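PDB 4OIJ: C-C motif chemokine 1 from Homo sapiens, which attracts monocytes but not neutrophils as a secreted chemokine of the CC family and binds the receptor CCR8. Local coordinates for residues 28-33 with 61-66; 39-44 with 49-54. One frame throughout, in Å; residues are numbered along the deposited sequence.

In the fold
Contacts 1 and 2 lie side by side in the small chemokine core, their centres about 7 Å apart. Both reach the same three-stranded antiparallel sheet, ordered 25-30, 39-44, 49-53. Along the chain the order is 28-33, 39-44, 49-54, 61-66, so the hairpin of contact 2 falls between the two halves of contact 1. Contact 2 pairs the middle strand with 49-53, outermost within the chain. Contact 1 brings the end of helix 57-64 against the other outermost strand, 25-30. The two contacts also touch directly: Arg29 N lies 2.8 Å from Ile41 O, a probable hydrogen bond. Contact 2 builds the sheet and contact 1 seats the end of the C-terminal helix on it.

Contact 1: 28-33 with 61-66; sequences YRNTSS and RHRKML. With SO4 (sulfate ion), chain I; SO4 (sulfate ion), chain M; SO4 (sulfate ion), chain E; SO4 (sulfate ion), chain F.
The ring of Tyr28 packs against Arg63, in the last turn of helix 57-64, and Leu66, just beyond that helix. Arg63 CG lies over one ring face, 3.9 Å from the centroid of the Tyr28 ring and 16° off the normal, a CH-pi contact. The Arg63 chain is extended from CG to NE, with CG anti to the backbone N (chi1 -173°). From there the chain passes out beyond the CE1-CZ rim, and Arg63 NE comes within 3.7 Å of Tyr28 CE1. The guanidinium is turned 55° from the ring plane, with Tyr28 OH over one of its faces. At the ring edge Leu66 O lies near the plane, while Leu66 CB touches Tyr28 CD2 at 4.1 Å.

Toward Asn30 the contact is looser. Arg63 NH2 stays 3.7 Å from Asn30 OD1, and no hydrogen bond crosses between the segments. Asn30 is exposed and grips a sulfate, probably from the crystallisation liquor. Asn30 N donates to O4 of the chain I sulfate at 3.0 Å. Asn30 ND2 donates to O1 of the same ion at 2.6 Å. Arg61, also exposed, uses its guanidinium edge to hold two further sulfates.

Tyr28 and Leu66 both reach Phe42 of strand 39-44, and Arg63 touches Leu40 there. Leu66 also packs on Ile25. The end of helix 57-64 is thus seated on strands 25-30 and 39-44.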
loop_
_atom_site.group_PDB
_atom_site.type_symbol
_atom_site.label_atom_id
_atom_site.label_comp_id
_atom_site.label_asym_id
_atom_site.label_seq_id
_atom_site.Cartn_x
_atom_site.Cartn_y
_atom_site.Cartn_z
ATOM N N TYR A 28 12.671 2.838 5.159
ATOM C CA TYR A 28 11.355 3.175 5.685
ATOM C C TYR A 28 10.536 4.083 4.747
ATOM O O TYR A 28 11.104 4.855 3.975
ATOM C CB TYR A 28 11.450 3.806 7.098
ATOM C CG TYR A 28 11.859 5.262 7.094
ATOM C CD1 TYR A 28 10.905 6.276 7.034
ATOM C CD2 TYR A 28 13.202 5.629 7.089
ATOM C CE1 TYR A 28 11.275 7.618 7.014
ATOM C CE2 TYR A 28 13.584 6.968 7.098
ATOM C CZ TYR A 28 12.616 7.961 7.051
ATOM O OH TYR A 28 12.980 9.287 7.014
ATOM N N ARG A 29 9.212 3.973 4.845
ATOM C CA ARG A 29 8.231 4.776 4.105
ATOM C C ARG A 29 7.320 5.427 5.139
ATOM O O ARG A 29 7.063 4.822 6.193
ATOM C CB ARG A 29 7.345 3.892 3.201
ATOM C CG ARG A 29 7.994 3.378 1.920
ATOM C CD ARG A 29 6.949 2.851 0.940
ATOM N NE ARG A 29 7.530 1.962 -0.072
ATOM C CZ ARG A 29 8.025 2.360 -1.241
ATOM N NH1 ARG A 29 8.029 3.647 -1.566
ATOM N NH2 ARG A 29 8.530 1.475 -2.088
ATOM N N ASN A 30 6.815 6.617 4.851
ATOM C CA ASN A 30 5.853 7.237 5.744
ATOM C C ASN A 30 4.487 6.693 5.328
ATOM O O ASN A 30 4.316 6.282 4.173
ATOM C CB ASN A 30 5.869 8.741 5.578
ATOM C CG ASN A 30 7.042 9.365 6.256
ATOM O OD1 ASN A 30 7.168 9.364 7.484
ATOM N ND2 ASN A 30 7.932 9.898 5.465
ATOM N N THR A 31 3.531 6.657 6.260
ATOM C CA THR A 31 2.156 6.264 5.926
ATOM C C THR A 31 1.560 7.466 5.146
ATOM O O THR A 31 2.012 8.598 5.336
ATOM C CB THR A 31 1.326 6.077 7.202
ATOM O OG1 THR A 31 1.446 7.265 7.957
ATOM C CG2 THR A 31 1.779 4.907 8.047
ATOM N N SER A 32 0.537 7.247 4.336
ATOM C CA SER A 32 -0.110 8.351 3.594
ATOM C C SER A 32 -0.749 9.325 4.599
ATOM O O SER A 32 -1.301 8.884 5.619
ATOM C CB SER A 32 -1.160 7.803 2.641
ATOM O OG SER A 32 -0.583 6.807 1.820
ATOM N N SER A 33 -0.621 10.647 4.332
ATOM C CA SER A 33 -1.084 11.731 5.200
ATOM C C SER A 33 -2.543 11.692 5.607
ATOM O O SER A 33 -2.854 12.157 6.702
ATOM C CB SER A 33 -0.728 13.089 4.610
ATOM O OG SER A 33 0.668 13.324 4.707
ATOM N N ARG A 61 14.896 5.793 16.745
ATOM C CA ARG A 61 16.335 5.546 16.623
ATOM C C ARG A 61 16.668 4.741 15.369
ATOM O O ARG A 61 17.701 4.986 14.760
ATOM C CB ARG A 61 16.916 4.881 17.884
ATOM C CG ARG A 61 16.500 5.572 19.185
ATOM C CD ARG A 61 17.274 5.104 20.383
ATOM N NE ARG A 61 17.062 3.695 20.722
ATOM C CZ ARG A 61 16.084 3.236 21.496
ATOM N NH1 ARG A 61 15.165 4.064 21.981
ATOM N NH2 ARG A 61 16.021 1.946 21.798
ATOM N N HIS A 62 15.791 3.786 14.986
ATOM C CA HIS A 62 15.929 2.970 13.773
ATOM C C HIS A 62 15.773 3.883 12.542
ATOM O O HIS A 62 16.571 3.788 11.606
ATOM C CB HIS A 62 14.856 1.855 13.739
ATOM C CG HIS A 62 15.176 0.621 14.542
ATOM N ND1 HIS A 62 16.019 0.657 15.640
ATOM C CD2 HIS A 62 14.708 -0.641 14.402
ATOM C CE1 HIS A 62 16.062 -0.583 16.107
ATOM N NE2 HIS A 62 15.284 -1.398 15.400
ATOM N N ARG A 63 14.774 4.796 12.576
ATOM C CA ARG A 63 14.451 5.755 11.507
ATOM C C ARG A 63 15.647 6.616 11.140
ATOM O O ARG A 63 15.887 6.858 9.954
ATOM C CB ARG A 63 13.261 6.644 11.935
ATOM C CG ARG A 63 12.733 7.573 10.845
ATOM C CD ARG A 63 11.728 8.573 11.383
ATOM N NE ARG A 63 10.964 9.197 10.302
ATOM C CZ ARG A 63 10.782 10.507 10.164
ATOM N NH1 ARG A 63 11.303 11.354 11.046
ATOM N NH2 ARG A 63 10.075 10.981 9.146
ATOM N N LYS A 64 16.402 7.071 12.161
ATOM C CA LYS A 64 17.589 7.917 11.993
ATOM C C LYS A 64 18.743 7.192 11.294
ATOM O O LYS A 64 19.569 7.840 10.665
ATOM C CB LYS A 64 18.056 8.474 13.350
ATOM C CG LYS A 64 17.168 9.587 13.899
ATOM C CD LYS A 64 17.915 10.465 14.903
ATOM C CE LYS A 64 17.209 11.779 15.151
ATOM N NZ LYS A 64 18.047 12.717 15.943
ATOM N N MET A 65 18.799 5.856 11.411
ATOM C CA MET A 65 19.861 5.022 10.843
ATOM C C MET A 65 19.505 4.353 9.505
ATOM O O MET A 65 20.243 3.484 9.033
ATOM C CB MET A 65 20.342 4.008 11.890
ATOM C CG MET A 65 20.872 4.674 13.140
ATOM S SD MET A 65 21.542 3.477 14.285
ATOM C CE MET A 65 20.841 4.096 15.852
ATOM N N LEU A 66 18.380 4.780 8.892
ATOM C CA LEU A 66 17.900 4.277 7.608
ATOM C C LEU A 66 17.628 5.405 6.618
ATOM O O LEU A 66 17.457 6.557 7.018
ATOM C CB LEU A 66 16.599 3.475 7.785
ATOM C CG LEU A 66 16.675 2.176 8.572
ATOM C CD1 LEU A 66 15.255 1.797 9.138
ATOM C CD2 LEU A 66 17.374 1.060 7.754
HETATM S S SO4 I . 7.257 9.593 2.193
HETATM O O1 SO4 I . 7.406 10.780 3.058
HETATM O O2 SO4 I . 5.812 9.272 2.050
HETATM O O3 SO4 I . 7.822 9.910 0.875
HETATM O O4 SO4 I . 7.971 8.431 2.746
HETATM S S SO4 M . 18.670 0.819 19.526
HETATM O O1 SO4 M . 17.585 0.333 20.406
HETATM O O2 SO4 M . 18.548 2.265 19.365
HETATM O O3 SO4 M . 19.980 0.511 20.126
HETATM O O4 SO4 M . 18.601 0.144 18.203
HETATM S S SO4 E . 0.532 10.935 0.542
HETATM O O1 SO4 E . -0.256 11.272 1.722
HETATM O O2 SO4 E . 0.268 11.944 -0.511
HETATM O O3 SO4 E . 1.961 10.949 0.884
HETATM O O4 SO4 E . 0.152 9.586 0.051
HETATM S S SO4 F . 12.757 1.277 23.499
HETATM O O1 SO4 F . 13.907 2.188 23.583
HETATM O O2 SO4 F . 11.676 1.921 22.742
HETATM O O3 SO4 F . 13.163 -0.009 22.872
HETATM O O4 SO4 F . 12.286 0.976 24.883
#

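Contact 2: 39-44 with 49-54; sequences GLIFKL and EACALD
Strands 39-44 and 49-53 run antiparallel, 149° between their directions, and four backbone hydrogen bonds join the hydrogen-bonded pairs Leu40-Ala52 and Phe42-Ala50. The bond from Phe42 N to Ala50 O is almost straight, 179° at the hydrogen and 2.7 Å long, with the donor tilted from the Ala50 carbonyl plane. Between these pairs stands the non-hydrogen-bonded pair Ile41-Cys51, where Cys51 CA makes a CA-H...O contact with Leu40 O at 3.4 Å.

One face carries Leu40, Phe42, Ala50 and Ala52. Phe42 CG sits beside the backbone N (chi1 -69°), and this swings the ring toward Ala52. Phe42 CE2 meets Ala52 CB obliquely at 3.6 Å. Further along, Leu44 CD1 comes to 4.1 Å from Ala50 CB. Leu40 CD1 packs against Asp54, 3.8 Å from its CG, just past the end of the strand. Val59 of helix 57-64 lies against both Leu40 and Ala52.

Ile41, Lys43, Glu49 and Cys51 point to the other face. Ile41 CG2 touches Glu49 CG at 3.7 Å. The Glu49 chain bends at chi2, and OE2 lies alongside the Lys43 CB and CG methylenes. The charges are not in contact, since Lys43 NZ is 5.8 Å from Glu49 OE1. Phe8 of the second subunit packs on Ile41, Glu49 and Cys51, and the backbones of Glu49 and Cys51 hydrogen-bond to that subunit.

Cys51 SG is disulfide-bonded to Cys12, which ties strand 49-53 to the N-terminal region. The hairpin supplies two strands of the three-stranded chemokine-fold sheet, with the C-terminal helix on one face and a CC-motif disulfide on the other.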
loop_
_atom_site.group_PDB
_atom_site.type_symbol
_atom_site.label_atom_id
_atom_site.label_comp_id
_atom_site.label_asym_id
_atom_site.label_seq_id
_atom_site.Cartn_x
_atom_site.Cartn_y
_atom_site.Cartn_z
ATOM N N GLY A 39 2.272 6.379 12.439
ATOM C CA GLY A 39 2.910 5.141 12.033
ATOM C C GLY A 39 4.006 5.382 11.029
ATOM O O GLY A 39 4.002 6.394 10.320
ATOM N N LEU A 40 4.942 4.435 10.971
ATOM C CA LEU A 40 6.094 4.391 10.071
ATOM C C LEU A 40 6.096 2.988 9.453
ATOM O O LEU A 40 5.857 2.011 10.179
ATOM C CB LEU A 40 7.372 4.497 10.956
ATOM C CG LEU A 40 8.515 5.344 10.459
ATOM C CD1 LEU A 40 8.328 6.790 10.877
ATOM C CD2 LEU A 40 9.817 4.862 11.032
ATOM N N ILE A 41 6.415 2.856 8.166
ATOM C CA ILE A 41 6.542 1.520 7.592
ATOM C C ILE A 41 8.046 1.201 7.425
ATOM O O ILE A 41 8.781 1.994 6.830
ATOM C CB ILE A 41 5.796 1.402 6.241
ATOM C CG1 ILE A 41 4.316 1.837 6.371
ATOM C CG2 ILE A 41 5.943 -0.012 5.620
ATOM C CD1 ILE A 41 3.760 2.412 4.967
ATOM N N PHE A 42 8.498 0.053 7.947
ATOM C CA PHE A 42 9.844 -0.401 7.698
ATOM C C PHE A 42 9.754 -1.480 6.619
ATOM O O PHE A 42 8.942 -2.407 6.738
ATOM C CB PHE A 42 10.476 -1.009 8.958
ATOM C CG PHE A 42 10.777 -0.027 10.057
ATOM C CD1 PHE A 42 11.672 1.024 9.847
ATOM C CD2 PHE A 42 10.259 -0.212 11.339
ATOM C CE1 PHE A 42 12.010 1.894 10.888
ATOM C CE2 PHE A 42 10.609 0.649 12.382
ATOM C CZ PHE A 42 11.470 1.704 12.149
ATOM N N LYS A 43 10.594 -1.374 5.587
ATOM C CA LYS A 43 10.675 -2.389 4.535
ATOM C C LYS A 43 11.691 -3.377 5.010
ATOM O O LYS A 43 12.793 -2.980 5.368
ATOM C CB LYS A 43 11.105 -1.780 3.189
ATOM C CG LYS A 43 11.096 -2.791 2.037
ATOM C CD LYS A 43 11.709 -2.266 0.734
ATOM C CE LYS A 43 11.328 -3.155 -0.427
ATOM N NZ LYS A 43 11.896 -4.524 -0.298
ATOM N N LEU A 44 11.306 -4.641 5.113
ATOM C CA LEU A 44 12.215 -5.687 5.577
ATOM C C LEU A 44 12.781 -6.452 4.365
ATOM O O LEU A 44 12.527 -6.079 3.212
ATOM C CB LEU A 44 11.505 -6.631 6.580
ATOM C CG LEU A 44 10.824 -5.994 7.825
ATOM C CD1 LEU A 44 9.975 -7.003 8.572
ATOM C CD2 LEU A 44 11.832 -5.401 8.779
ATOM N N GLU A 49 7.292 -6.611 5.304
ATOM C CA GLU A 49 7.029 -5.275 5.873
ATOM C C GLU A 49 6.520 -5.182 7.314
ATOM O O GLU A 49 5.946 -6.129 7.873
ATOM C CB GLU A 49 6.191 -4.407 4.943
ATOM C CG GLU A 49 6.981 -3.277 4.309
ATOM C CD GLU A 49 6.894 -3.144 2.805
ATOM O OE1 GLU A 49 6.622 -4.164 2.131
ATOM O OE2 GLU A 49 7.184 -2.037 2.296
ATOM N N ALA A 50 6.783 -4.033 7.932
ATOM C CA ALA A 50 6.344 -3.807 9.303
ATOM C C ALA A 50 5.989 -2.368 9.596
ATOM O O ALA A 50 6.817 -1.455 9.493
ATOM C CB ALA A 50 7.367 -4.313 10.297
ATOM N N CYS A 51 4.738 -2.191 10.009
ATOM C CA CYS A 51 4.209 -0.951 10.537
ATOM C C CYS A 51 4.789 -0.791 11.916
ATOM O O CYS A 51 4.838 -1.752 12.689
ATOM C CB CYS A 51 2.697 -1.031 10.601
ATOM S SG CYS A 51 1.929 -0.785 9.011
ATOM N N ALA A 52 5.198 0.410 12.250
ATOM C CA ALA A 52 5.726 0.636 13.604
ATOM C C ALA A 52 5.293 2.021 13.992
ATOM O O ALA A 52 5.207 2.880 13.125
ATOM C CB ALA A 52 7.244 0.521 13.603
ATOM N N LEU A 53 4.944 2.217 15.248
ATOM C CA LEU A 53 4.441 3.495 15.762
ATOM C C LEU A 53 5.622 4.395 16.126
ATOM O O LEU A 53 6.421 4.050 16.991
ATOM C CB LEU A 53 3.504 3.208 16.965
ATOM C CG LEU A 53 2.948 4.369 17.787
ATOM C CD1 LEU A 53 1.881 5.137 17.044
ATOM C CD2 LEU A 53 2.346 3.840 19.013
ATOM N N ASP A 54 5.729 5.540 15.445
ATOM C CA ASP A 54 6.828 6.506 15.580
ATOM C C ASP A 54 6.963 7.249 16.933
ATOM O O ASP A 54 7.932 7.986 17.125
ATOM C CB ASP A 54 6.886 7.441 14.343
ATOM C CG ASP A 54 8.065 8.394 14.267
ATOM O OD1 ASP A 54 9.210 7.963 14.569
ATOM O OD2 ASP A 54 7.851 9.565 13.906
#